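Local structure of subtilisin-like protein (3ZXY) at residues N9-I14 with G105-N110; G69-C74 with A221-S226; V164-D169 with A211-I216; L189-D194 with G265-S270. The protein probably acts as a serine endopeptidase of the subtilisin (S8) family, this chain being the protease domain of the longer PatA protein. The protein carries 1 engineered substitution. All coordinates share one frame; numbering follows the deposited sequence.

Overall arrangement
All four contacts tie segments of the subtilisin-like domain to its seven-stranded parallel sheet or to helix 210-230. Interactions 2 and 3, centred about 16 Å apart, use two stretches of that helix, I70 packing on I216. Interaction 1, between two central strands, touches interaction 2 where I108 lies on A222 and L225. Interactions 3 and 4 have centres about 6 Å apart and lie at one end of the sheet, where strand 162-167 neighbours the edge strand 187-191. The predicted charge relay comprises D16, H51 and position 211, an engineered alanine within interaction 3; between side chains, I14 of interaction 1 lies about 4 Å from D16 and N110 about 7 Å from H51.

Interaction 1 of 4, residues N9-I14 with G105-N110; sequences NIRVAI and GAHIIN
I10 lays its CD1 methyl over one face of the H107 imidazole, a CH-pi contact 4.1 Å from the ring centroid. The same ring uses its edge as well: ND1 takes the backbone N-H of R11 at 3.0 Å in an almost straight bond (178°), with the donor close to the ring plane. H107 CE1 also sits 3.3 Å from R11 NH2, over a face of the guanidinium, the two planes being 37° apart. Bent at chi3 (-77°), the R11 chain curls back so that NE meets G105 O at 2.6 Å; this donor stands above the carbonyl plane, and a water joins NH2 to the same oxygen. G105 itself ends helix 91-103 in a Schellman motif. Beyond H107 the backbones run as parallel neighbours in the central sheet, with A13 N bonded to I108 O at 2.8 Å and A13 O accepting from N110 N at 2.8 Å. A13 CB packs on A106 CB on the side of the sheet covered by helix 91-103, while N110 points to the other side, where OD1 bonds S218 OG. With ND1 accepting from an amide, the neutral imidazole would carry its proton on NE2, and the nearby guanidinium would probably favour that neutral form.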
loop_
_atom_site.group_PDB
_atom_site.type_symbol
_atom_site.label_atom_id
_atom_site.label_comp_id
_atom_site.label_asym_id
_atom_site.label_seq_id
_atom_site.Cartn_x
_atom_site.Cartn_y
_atom_site.Cartn_z
ATOM N N ASN A 9 -13.491 -11.815 1.027
ATOM C CA ASN A 9 -14.051 -11.270 -0.216
ATOM C C ASN A 9 -13.360 -9.983 -0.706
ATOM O O ASN A 9 -13.606 -9.536 -1.829
ATOM C CB ASN A 9 -15.552 -11.018 -0.066
ATOM C CG ASN A 9 -16.337 -12.303 0.078
ATOM O OD1 ASN A 9 -17.019 -12.537 1.077
ATOM N ND2 ASN A 9 -16.233 -13.156 -0.926
ATOM N N ILE A 10 -12.488 -9.405 0.115
ATOM C CA ILE A 10 -11.712 -8.229 -0.275
ATOM C C ILE A 10 -10.334 -8.668 -0.740
ATOM O O ILE A 10 -9.626 -9.377 -0.023
ATOM C CB ILE A 10 -11.601 -7.224 0.893
ATOM C CG1 ILE A 10 -13.004 -6.770 1.290
ATOM C CG2 ILE A 10 -10.702 -6.034 0.533
ATOM C CD1 ILE A 10 -13.838 -6.146 0.181
ATOM N N ARG A 11 -9.957 -8.217 -1.931
ATOM C CA ARG A 11 -8.696 -8.595 -2.567
ATOM C C ARG A 11 -7.722 -7.437 -2.582
ATOM O O ARG A 11 -8.037 -6.353 -3.076
ATOM C CB ARG A 11 -8.965 -9.091 -3.989
ATOM C CG ARG A 11 -9.810 -10.356 -4.002
ATOM C CD ARG A 11 -10.330 -10.701 -5.386
ATOM N NE ARG A 11 -11.470 -9.880 -5.810
ATOM C CZ ARG A 11 -12.746 -10.051 -5.470
ATOM N NH1 ARG A 11 -13.157 -11.032 -4.645
ATOM N NH2 ARG A 11 -13.653 -9.213 -5.975
ATOM N N VAL A 12 -6.542 -7.688 -2.034
ATOM C CA VAL A 12 -5.481 -6.691 -1.951
ATOM C C VAL A 12 -4.301 -7.218 -2.760
ATOM O O VAL A 12 -3.783 -8.294 -2.469
ATOM C CB VAL A 12 -5.029 -6.474 -0.502
ATOM C CG1 VAL A 12 -3.948 -5.415 -0.425
ATOM C CG2 VAL A 12 -6.215 -6.134 0.385
ATOM N N ALA A 13 -3.898 -6.468 -3.778
ATOM C CA ALA A 13 -2.745 -6.831 -4.605
ATOM C C ALA A 13 -1.498 -6.127 -4.100
ATOM O O ALA A 13 -1.556 -4.940 -3.753
ATOM C CB ALA A 13 -2.994 -6.468 -6.049
ATOM N N ILE A 14 -0.396 -6.868 -4.041
ATOM C CA ILE A 14 0.908 -6.343 -3.671
ATOM C C ILE A 14 1.734 -6.364 -4.952
ATOM O O ILE A 14 2.049 -7.431 -5.466
ATOM C CB ILE A 14 1.611 -7.237 -2.624
ATOM C CG1 ILE A 14 0.730 -7.440 -1.392
ATOM C CG2 ILE A 14 2.986 -6.660 -2.258
ATOM C CD1 ILE A 14 0.423 -6.175 -0.629
ATOM N N GLY A 105 -9.289 -8.816 -10.199
ATOM C CA GLY A 105 -10.317 -8.401 -9.246
ATOM C C GLY A 105 -9.832 -7.732 -7.974
ATOM O O GLY A 105 -10.547 -7.747 -6.956
ATOM N N ALA A 106 -8.654 -7.114 -8.018
ATOM C CA ALA A 106 -8.153 -6.368 -6.871
ATOM C C ALA A 106 -9.108 -5.235 -6.512
ATOM O O ALA A 106 -9.624 -4.556 -7.396
ATOM C CB ALA A 106 -6.765 -5.783 -7.157
ATOM N N HIS A 107 -9.316 -5.025 -5.213
ATOM C CA HIS A 107 -9.975 -3.815 -4.700
ATOM C C HIS A 107 -8.968 -2.733 -4.384
ATOM O O HIS A 107 -9.257 -1.544 -4.518
ATOM C CB HIS A 107 -10.751 -4.119 -3.421
ATOM C CG HIS A 107 -11.905 -5.030 -3.626
ATOM N ND1 HIS A 107 -11.836 -6.350 -3.389
ATOM C CD2 HIS A 107 -13.198 -4.769 -4.047
ATOM C CE1 HIS A 107 -13.011 -6.916 -3.672
ATOM N NE2 HIS A 107 -13.859 -5.950 -4.072
ATOM N N ILE A 108 -7.792 -3.150 -3.915
ATOM C CA ILE A 108 -6.713 -2.270 -3.498
ATOM C C ILE A 108 -5.444 -2.791 -4.149
ATOM O O ILE A 108 -5.238 -4.009 -4.220
ATOM C CB ILE A 108 -6.536 -2.272 -1.959
ATOM C CG1 ILE A 108 -7.740 -1.637 -1.279
ATOM C CG2 ILE A 108 -5.245 -1.556 -1.533
ATOM C CD1 ILE A 108 -7.900 -2.092 0.156
ATOM N N ILE A 109 -4.636 -1.866 -4.659
ATOM C CA ILE A 109 -3.325 -2.174 -5.250
ATOM C C ILE A 109 -2.287 -1.381 -4.458
ATOM O O ILE A 109 -2.290 -0.155 -4.470
ATOM C CB ILE A 109 -3.287 -1.811 -6.750
ATOM C CG1 ILE A 109 -4.303 -2.655 -7.519
ATOM C CG2 ILE A 109 -1.881 -2.028 -7.335
ATOM C CD1 ILE A 109 -4.426 -2.301 -8.994
ATOM N N ASN A 110 -1.434 -2.097 -3.741
ATOM C CA ASN A 110 -0.339 -1.480 -2.972
ATOM C C ASN A 110 0.888 -1.381 -3.858
ATOM O O ASN A 110 1.378 -2.397 -4.349
ATOM C CB ASN A 110 -0.027 -2.350 -1.748
ATOM C CG ASN A 110 1.028 -1.748 -0.829
ATOM O OD1 ASN A 110 0.689 -1.137 0.185
ATOM N ND2 ASN A 110 2.317 -1.881 -1.187
HETATM O O HOH W 1 -13.433 -6.917 -7.602
#

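Interaction 2 of 4, residues G69-C74 with A221-S226; sequences GIAPQC and AALLLS
Segment 69-74 has no regular secondary structure and closes with a type I beta turn from A71 to C74, in which C74 N bonds A71 O at 3.1 Å. Facing it is one and a half turns of helix 210-230, and the backbones come nearest at A71 and L223, whose CA atoms are 6.4 Å apart. The turn directs the CB atoms of A71 and C74 at the helix. A71 CB fits between A222 CB, 4.1 Å away, and the CD2 methyl of L223. The other L223 branch, CD1, lies 3.9 Å from I70 CG2, the two side chains crossing at about a right angle, and the fork of the leucine also rests on I70 O. In the subtilisin-like fold, this helix starts at the nucleophile position and runs beneath the parallel sheet; here its A222 face meets the loop that leads from helix 47-60 into strand 75-80, while A222 also packs on I108 of a central strand. C74 holds its sulfur beside its own backbone N (chi1 -71°), which places SG 3.9 Å from A222 CB and close to S226 OG. The serine hydroxyl turns back along the helix to donate to A222 O at 2.8 Å. That carbonyl is gripped twice, since S226 N reaches it from the opposite face of its plane.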
loop_
_atom_site.group_PDB
_atom_site.type_symbol
_atom_site.label_atom_id
_atom_site.label_comp_id
_atom_site.label_asym_id
_atom_site.label_seq_id
_atom_site.Cartn_x
_atom_site.Cartn_y
_atom_site.Cartn_z
ATOM N N GLY A 69 -0.075 -9.281 10.911
ATOM C CA GLY A 69 -0.451 -8.379 9.832
ATOM C C GLY A 69 -1.720 -7.623 10.160
ATOM O O GLY A 69 -2.430 -7.947 11.099
ATOM N N ILE A 70 -1.992 -6.610 9.352
ATOM C CA ILE A 70 -3.153 -5.750 9.551
ATOM C C ILE A 70 -4.460 -6.351 9.037
ATOM O O ILE A 70 -5.515 -6.174 9.660
ATOM C CB ILE A 70 -2.892 -4.389 8.891
ATOM C CG1 ILE A 70 -1.762 -3.672 9.637
ATOM C CG2 ILE A 70 -4.156 -3.532 8.837
ATOM C CD1 ILE A 70 -1.199 -2.489 8.884
ATOM N N ALA A 71 -4.406 -7.084 7.923
ATOM C CA ALA A 71 -5.617 -7.627 7.319
ATOM C C ALA A 71 -5.372 -9.074 6.929
ATOM O O ALA A 71 -5.466 -9.445 5.767
ATOM C CB ALA A 71 -6.049 -6.769 6.123
ATOM N N PRO A 72 -5.077 -9.911 7.934
ATOM C CA PRO A 72 -4.641 -11.272 7.659
ATOM C C PRO A 72 -5.671 -12.152 6.976
ATOM O O PRO A 72 -5.294 -13.176 6.409
ATOM C CB PRO A 72 -4.329 -11.831 9.057
ATOM C CG PRO A 72 -5.118 -10.991 9.995
ATOM C CD PRO A 72 -5.084 -9.624 9.377
ATOM N N GLN A 73 -6.957 -11.806 7.065
ATOM C CA GLN A 73 -8.001 -12.624 6.451
ATOM C C GLN A 73 -8.414 -12.180 5.050
ATOM O O GLN A 73 -9.206 -12.855 4.401
ATOM C CB GLN A 73 -9.222 -12.688 7.365
ATOM C CG GLN A 73 -8.977 -13.571 8.564
ATOM C CD GLN A 73 -10.223 -13.797 9.387
ATOM O OE1 GLN A 73 -11.344 -13.587 8.915
ATOM N NE2 GLN A 73 -10.036 -14.232 10.625
ATOM N N CYS A 74 -7.886 -11.061 4.563
ATOM C CA CYS A 74 -8.219 -10.647 3.207
ATOM C C CYS A 74 -7.475 -11.553 2.227
ATOM O O CYS A 74 -6.472 -12.167 2.587
ATOM C CB CYS A 74 -7.839 -9.180 2.982
ATOM S SG CYS A 74 -8.911 -8.035 3.884
ATOM N N ALA A 221 -7.212 0.305 4.704
ATOM C CA ALA A 221 -8.206 0.430 3.626
ATOM C C ALA A 221 -8.944 -0.885 3.432
ATOM O O ALA A 221 -10.157 -0.900 3.237
ATOM C CB ALA A 221 -7.565 0.907 2.312
ATOM N N ALA A 222 -8.216 -1.996 3.501
ATOM C CA ALA A 222 -8.824 -3.306 3.356
ATOM C C ALA A 222 -9.798 -3.597 4.493
ATOM O O ALA A 222 -10.866 -4.152 4.263
ATOM C CB ALA A 222 -7.744 -4.379 3.260
ATOM N N LEU A 223 -9.453 -3.206 5.714
ATOM C CA LEU A 223 -10.354 -3.356 6.846
ATOM C C LEU A 223 -11.604 -2.491 6.691
ATOM O O LEU A 223 -12.690 -2.925 7.065
ATOM C CB LEU A 223 -9.649 -3.043 8.163
ATOM C CG LEU A 223 -8.505 -3.994 8.526
ATOM C CD1 LEU A 223 -7.901 -3.547 9.844
ATOM C CD2 LEU A 223 -8.983 -5.445 8.620
ATOM N N LEU A 224 -11.458 -1.290 6.146
ATOM C CA LEU A 224 -12.634 -0.438 5.903
ATOM C C LEU A 224 -13.551 -1.044 4.833
ATOM O O LEU A 224 -14.771 -1.052 4.989
ATOM C CB LEU A 224 -12.199 0.984 5.556
ATOM C CG LEU A 224 -11.608 1.765 6.735
ATOM C CD1 LEU A 224 -10.829 2.971 6.215
ATOM C CD2 LEU A 224 -12.709 2.206 7.705
ATOM N N LEU A 225 -12.986 -1.568 3.753
ATOM C CA LEU A 225 -13.783 -2.309 2.772
ATOM C C LEU A 225 -14.467 -3.514 3.398
ATOM O O LEU A 225 -15.606 -3.820 3.084
ATOM C CB LEU A 225 -12.920 -2.758 1.591
ATOM C CG LEU A 225 -12.368 -1.671 0.683
ATOM C CD1 LEU A 225 -11.347 -2.283 -0.274
ATOM C CD2 LEU A 225 -13.509 -1.021 -0.087
ATOM N N SER A 226 -13.760 -4.218 4.272
ATOM C CA SER A 226 -14.316 -5.387 4.929
ATOM C C SER A 226 -15.517 -4.983 5.787
ATOM O O SER A 226 -16.530 -5.693 5.845
ATOM C CB SER A 226 -13.240 -6.069 5.763
ATOM O OG SER A 226 -12.209 -6.576 4.917
#

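Interaction 3 of 4, residues V164-D169 with A211-I216; sequences VGAMDD and AFATPI. Engineered in segment 211-216: A211 (natural residue Ser).
V164 and A213 carry the apolar packing. V164 puts CG1 anti to its backbone N (chi1 -177°), bringing that methyl 3.8 Å from A213 CB and equally onto the A213 carbonyl group, while CG2 comes up beside the T214 CA. Farther along the strand, A166 CB comes more loosely, 4.5 Å from A213 CB. With only a methyl at A213, the helix axis can pass 7.0 Å from that of strand 164-167, at an angle of 109°.

This is the start of the long helix 210-230 that, in the subtilisin fold, carries the nucleophile: A211 is an engineered alanine at the predicted charge-relay serine, and its side chain packs on H51. A213 also rests on A190 of the adjoining strand, so it bears on two strands at once.

Among the polar atoms, G165 O, which points along the sheet and probably accepts from A190 N, touches A213 CB at 3.6 Å by its flank. V164 CB lies against T214 OG1 at 3.7 Å; this hydroxyl, with chi1 at -63°, lies beside its own N and bonds back to T210 O, while P215 interrupts the backbone bonding at the helix kink.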
loop_
_atom_site.group_PDB
_atom_site.type_symbol
_atom_site.label_atom_id
_atom_site.label_comp_id
_atom_site.label_asym_id
_atom_site.label_seq_id
_atom_site.Cartn_x
_atom_site.Cartn_y
_atom_site.Cartn_z
ATOM N N VAL A 164 1.145 7.973 0.280
ATOM C CA VAL A 164 1.441 7.726 1.681
ATOM C C VAL A 164 2.854 8.178 2.020
ATOM O O VAL A 164 3.840 7.690 1.443
ATOM C CB VAL A 164 1.258 6.241 2.061
ATOM C CG1 VAL A 164 1.514 6.021 3.551
ATOM C CG2 VAL A 164 -0.125 5.724 1.652
ATOM N N GLY A 165 2.932 9.117 2.950
ATOM C CA GLY A 165 4.197 9.531 3.562
ATOM C C GLY A 165 4.405 8.871 4.906
ATOM O O GLY A 165 3.528 8.167 5.401
ATOM N N ALA A 166 5.577 9.126 5.504
ATOM C CA ALA A 166 5.992 8.477 6.740
ATOM C C ALA A 166 6.068 9.439 7.913
ATOM O O ALA A 166 6.600 10.553 7.788
ATOM C CB ALA A 166 7.351 7.786 6.549
ATOM N N MET A 167 5.542 8.993 9.052
ATOM C CA MET A 167 5.651 9.714 10.303
ATOM C C MET A 167 6.291 8.802 11.351
ATOM O O MET A 167 6.335 7.571 11.202
ATOM C CB MET A 167 4.293 10.249 10.774
ATOM C CG MET A 167 3.253 9.187 10.947
ATOM S SD MET A 167 1.773 9.945 11.691
ATOM C CE MET A 167 0.659 8.547 11.698
ATOM N N ASP A 168 6.791 9.420 12.405
ATOM C CA ASP A 168 7.333 8.678 13.543
ATOM C C ASP A 168 6.218 8.325 14.519
ATOM O O ASP A 168 5.052 8.637 14.280
ATOM C CB ASP A 168 8.493 9.435 14.208
ATOM C CG ASP A 168 8.074 10.742 14.886
ATOM O OD1 ASP A 168 6.888 10.952 15.220
ATOM O OD2 ASP A 168 8.982 11.568 15.110
ATOM N N ASP A 169 6.574 7.661 15.615
ATOM C CA ASP A 169 5.567 7.180 16.566
ATOM C C ASP A 169 4.932 8.297 17.402
ATOM O O ASP A 169 3.982 8.036 18.144
ATOM C CB ASP A 169 6.160 6.090 17.471
ATOM C CG ASP A 169 6.364 4.766 16.736
ATOM O OD1 ASP A 169 5.858 4.599 15.595
ATOM O OD2 ASP A 169 7.032 3.877 17.311
ATOM N N ALA A 211 7.900 3.214 1.807
ATOM C CA ALA A 211 7.518 1.885 1.317
ATOM C C ALA A 211 6.847 1.018 2.365
ATOM O O ALA A 211 6.125 0.086 2.018
ATOM C CB ALA A 211 8.729 1.145 0.775
ATOM N N PHE A 212 7.113 1.283 3.635
ATOM C CA PHE A 212 6.600 0.463 4.731
ATOM C C PHE A 212 5.382 1.093 5.393
ATOM O O PHE A 212 4.512 0.389 5.925
ATOM C CB PHE A 212 7.747 0.109 5.679
ATOM C CG PHE A 212 8.921 -0.407 4.929
ATOM C CD1 PHE A 212 8.827 -1.605 4.244
ATOM C CD2 PHE A 212 10.040 0.369 4.757
ATOM C CE1 PHE A 212 9.874 -2.065 3.473
ATOM C CE2 PHE A 212 11.091 -0.074 3.981
ATOM C CZ PHE A 212 11.015 -1.302 3.351
ATOM N N ALA A 213 5.273 2.406 5.287
ATOM C CA ALA A 213 4.042 3.127 5.676
ATOM C C ALA A 213 2.891 2.795 4.730
ATOM O O ALA A 213 1.740 2.669 5.147
ATOM C CB ALA A 213 4.311 4.639 5.666
ATOM N N THR A 214 3.209 2.657 3.440
ATOM C CA THR A 214 2.213 2.397 2.400
ATOM C C THR A 214 1.324 1.171 2.713
ATOM O O THR A 214 0.104 1.295 2.681
ATOM C CB THR A 214 2.894 2.335 1.015
ATOM O OG1 THR A 214 3.468 3.615 0.735
ATOM C CG2 THR A 214 1.917 1.990 -0.096
ATOM N N PRO A 215 1.912 -0.004 3.028
ATOM C CA PRO A 215 1.080 -1.177 3.328
ATOM C C PRO A 215 0.254 -1.062 4.590
ATOM O O PRO A 215 -0.763 -1.763 4.717
ATOM C CB PRO A 215 2.087 -2.333 3.391
ATOM C CG PRO A 215 3.392 -1.675 3.641
ATOM C CD PRO A 215 3.335 -0.374 2.916
ATOM N N ILE A 216 0.653 -0.206 5.524
ATOM C CA ILE A 216 -0.178 0.037 6.694
ATOM C C ILE A 216 -1.484 0.662 6.229
ATOM O O ILE A 216 -2.581 0.258 6.641
ATOM C CB ILE A 216 0.530 0.909 7.737
ATOM C CG1 ILE A 216 1.731 0.138 8.316
ATOM C CG2 ILE A 216 -0.448 1.273 8.863
ATOM C CD1 ILE A 216 2.580 0.916 9.272
#

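Interaction 4 of 4, residues L189-D194 with G265-S270; sequences LAPGED and GRLNVS
L189 and R266 form a single beta bridge, by which the segment before helix 269-278 borders the outermost strand, 187-191, of the parallel sheet in the subtilisin-like domain. Two backbone hydrogen bonds make it. L189 N donates to G265 O at 2.9 Å, nearly straight at 170°, and L189 O takes the N-H of L267 at 2.8 Å, so that one residue of the strand holds both residues flanking R266. G265 has a positive phi (139°), a conformation open chiefly to glycine.

Apolar contacts continue the bond pair on both sides. L189 CD1 comes 4.3 Å from R266 CG, beyond which the chain leads away and NH2 bonds P250 O. A chi1 of 176° swings L267 CG away from its own N, and CD2 reaches P191 and, at 4.0 Å, the CB of A190, a residue that also packs on V217 of helix 210-230.

Polar capping then starts the helix: N268 is its N-cap, and its OD1 accepts from G271 N, with ND2 bonded to S247 O. Back at the strand, L267 CB lies 3.3 Å from L189 O, the oxygen to which the N-H of L267 is bonded.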
loop_
_atom_site.group_PDB
_atom_site.type_symbol
_atom_site.label_atom_id
_atom_site.label_comp_id
_atom_site.label_asym_id
_atom_site.label_seq_id
_atom_site.Cartn_x
_atom_site.Cartn_y
_atom_site.Cartn_z
ATOM N N LEU A 189 -0.069 10.703 6.118
ATOM C CA LEU A 189 1.086 10.151 6.831
ATOM C C LEU A 189 0.692 8.893 7.580
ATOM O O LEU A 189 -0.333 8.855 8.279
ATOM C CB LEU A 189 1.655 11.161 7.835
ATOM C CG LEU A 189 2.226 12.472 7.294
ATOM C CD1 LEU A 189 2.648 13.374 8.449
ATOM C CD2 LEU A 189 3.412 12.204 6.358
ATOM N N ALA A 190 1.534 7.873 7.498
ATOM C CA ALA A 190 1.324 6.661 8.276
ATOM C C ALA A 190 2.650 6.277 8.922
ATOM O O ALA A 190 3.708 6.782 8.542
ATOM C CB ALA A 190 0.765 5.533 7.406
ATOM N N PRO A 191 2.619 5.397 9.932
ATOM C CA PRO A 191 3.861 5.054 10.606
ATOM C C PRO A 191 4.872 4.493 9.625
ATOM O O PRO A 191 4.534 3.601 8.844
ATOM C CB PRO A 191 3.424 3.985 11.618
ATOM C CG PRO A 191 2.013 4.312 11.884
ATOM C CD PRO A 191 1.447 4.782 10.578
ATOM N N GLY A 192 6.078 5.038 9.640
ATOM C CA GLY A 192 7.112 4.617 8.693
ATOM C C GLY A 192 8.491 4.416 9.286
ATOM O O GLY A 192 9.456 4.319 8.543
ATOM N N GLU A 193 8.597 4.356 10.614
ATOM C CA GLU A 193 9.864 4.170 11.284
ATOM C C GLU A 193 9.900 2.812 11.986
ATOM O O GLU A 193 9.030 2.515 12.798
ATOM C CB GLU A 193 10.069 5.295 12.303
ATOM C CG GLU A 193 11.490 5.491 12.760
ATOM C CD GLU A 193 11.748 6.940 13.139
ATOM O OE1 GLU A 193 11.216 7.364 14.177
ATOM O OE2 GLU A 193 12.481 7.645 12.397
ATOM N N ASP A 194 10.911 2.008 11.658
ATOM C CA ASP A 194 11.158 0.729 12.329
ATOM C C ASP A 194 9.926 -0.176 12.316
ATOM O O ASP A 194 9.500 -0.725 13.348
ATOM C CB ASP A 194 11.670 0.979 13.746
ATOM C CG ASP A 194 12.994 1.722 13.763
ATOM O OD1 ASP A 194 13.831 1.470 12.867
ATOM O OD2 ASP A 194 13.211 2.541 14.688
ATOM N N GLY A 265 -2.886 15.066 6.303
ATOM C CA GLY A 265 -2.964 14.736 7.706
ATOM C C GLY A 265 -2.422 13.373 8.054
ATOM O O GLY A 265 -1.963 12.615 7.196
ATOM N N ARG A 266 -2.495 13.049 9.338
ATOM C CA ARG A 266 -2.063 11.775 9.854
ATOM C C ARG A 266 -3.168 10.723 9.825
ATOM O O ARG A 266 -4.321 11.027 10.186
ATOM C CB ARG A 266 -1.635 11.964 11.301
ATOM C CG ARG A 266 -0.460 12.905 11.455
ATOM C CD ARG A 266 -0.141 13.043 12.917
ATOM N NE ARG A 266 -1.082 13.929 13.595
ATOM C CZ ARG A 266 -1.726 13.666 14.735
ATOM N NH1 ARG A 266 -1.578 12.511 15.378
ATOM N NH2 ARG A 266 -2.527 14.594 15.251
ATOM N N LEU A 267 -2.812 9.498 9.456
ATOM C CA LEU A 267 -3.732 8.371 9.457
ATOM C C LEU A 267 -4.464 8.287 10.790
ATOM O O LEU A 267 -3.856 8.305 11.856
ATOM C CB LEU A 267 -2.969 7.074 9.225
ATOM C CG LEU A 267 -3.747 5.770 9.279
ATOM C CD1 LEU A 267 -4.777 5.696 8.167
ATOM C CD2 LEU A 267 -2.721 4.624 9.209
ATOM N N ASN A 268 -5.795 8.189 10.700
ATOM C CA ASN A 268 -6.659 8.191 11.871
ATOM C C ASN A 268 -7.663 7.052 11.712
ATOM O O ASN A 268 -8.764 7.257 11.196
ATOM C CB ASN A 268 -7.363 9.547 11.965
ATOM C CG ASN A 268 -8.343 9.628 13.116
ATOM O OD1 ASN A 268 -8.333 8.766 14.012
ATOM N ND2 ASN A 268 -9.189 10.657 13.110
ATOM N N VAL A 269 -7.284 5.866 12.168
ATOM C CA VAL A 269 -8.053 4.662 11.899
ATOM C C VAL A 269 -9.392 4.713 12.631
ATOM O O VAL A 269 -10.430 4.445 12.028
ATOM C CB VAL A 269 -7.289 3.380 12.250
ATOM C CG1 VAL A 269 -8.124 2.163 11.857
ATOM C CG2 VAL A 269 -5.968 3.333 11.487
ATOM N N SER A 270 -9.368 5.105 13.898
ATOM C CA SER A 270 -10.636 5.206 14.661
ATOM C C SER A 270 -11.572 6.228 14.036
ATOM O O SER A 270 -12.766 5.970 13.878
ATOM C CB SER A 270 -10.380 5.505 16.141
ATOM O OG SER A 270 -9.657 6.687 16.315
#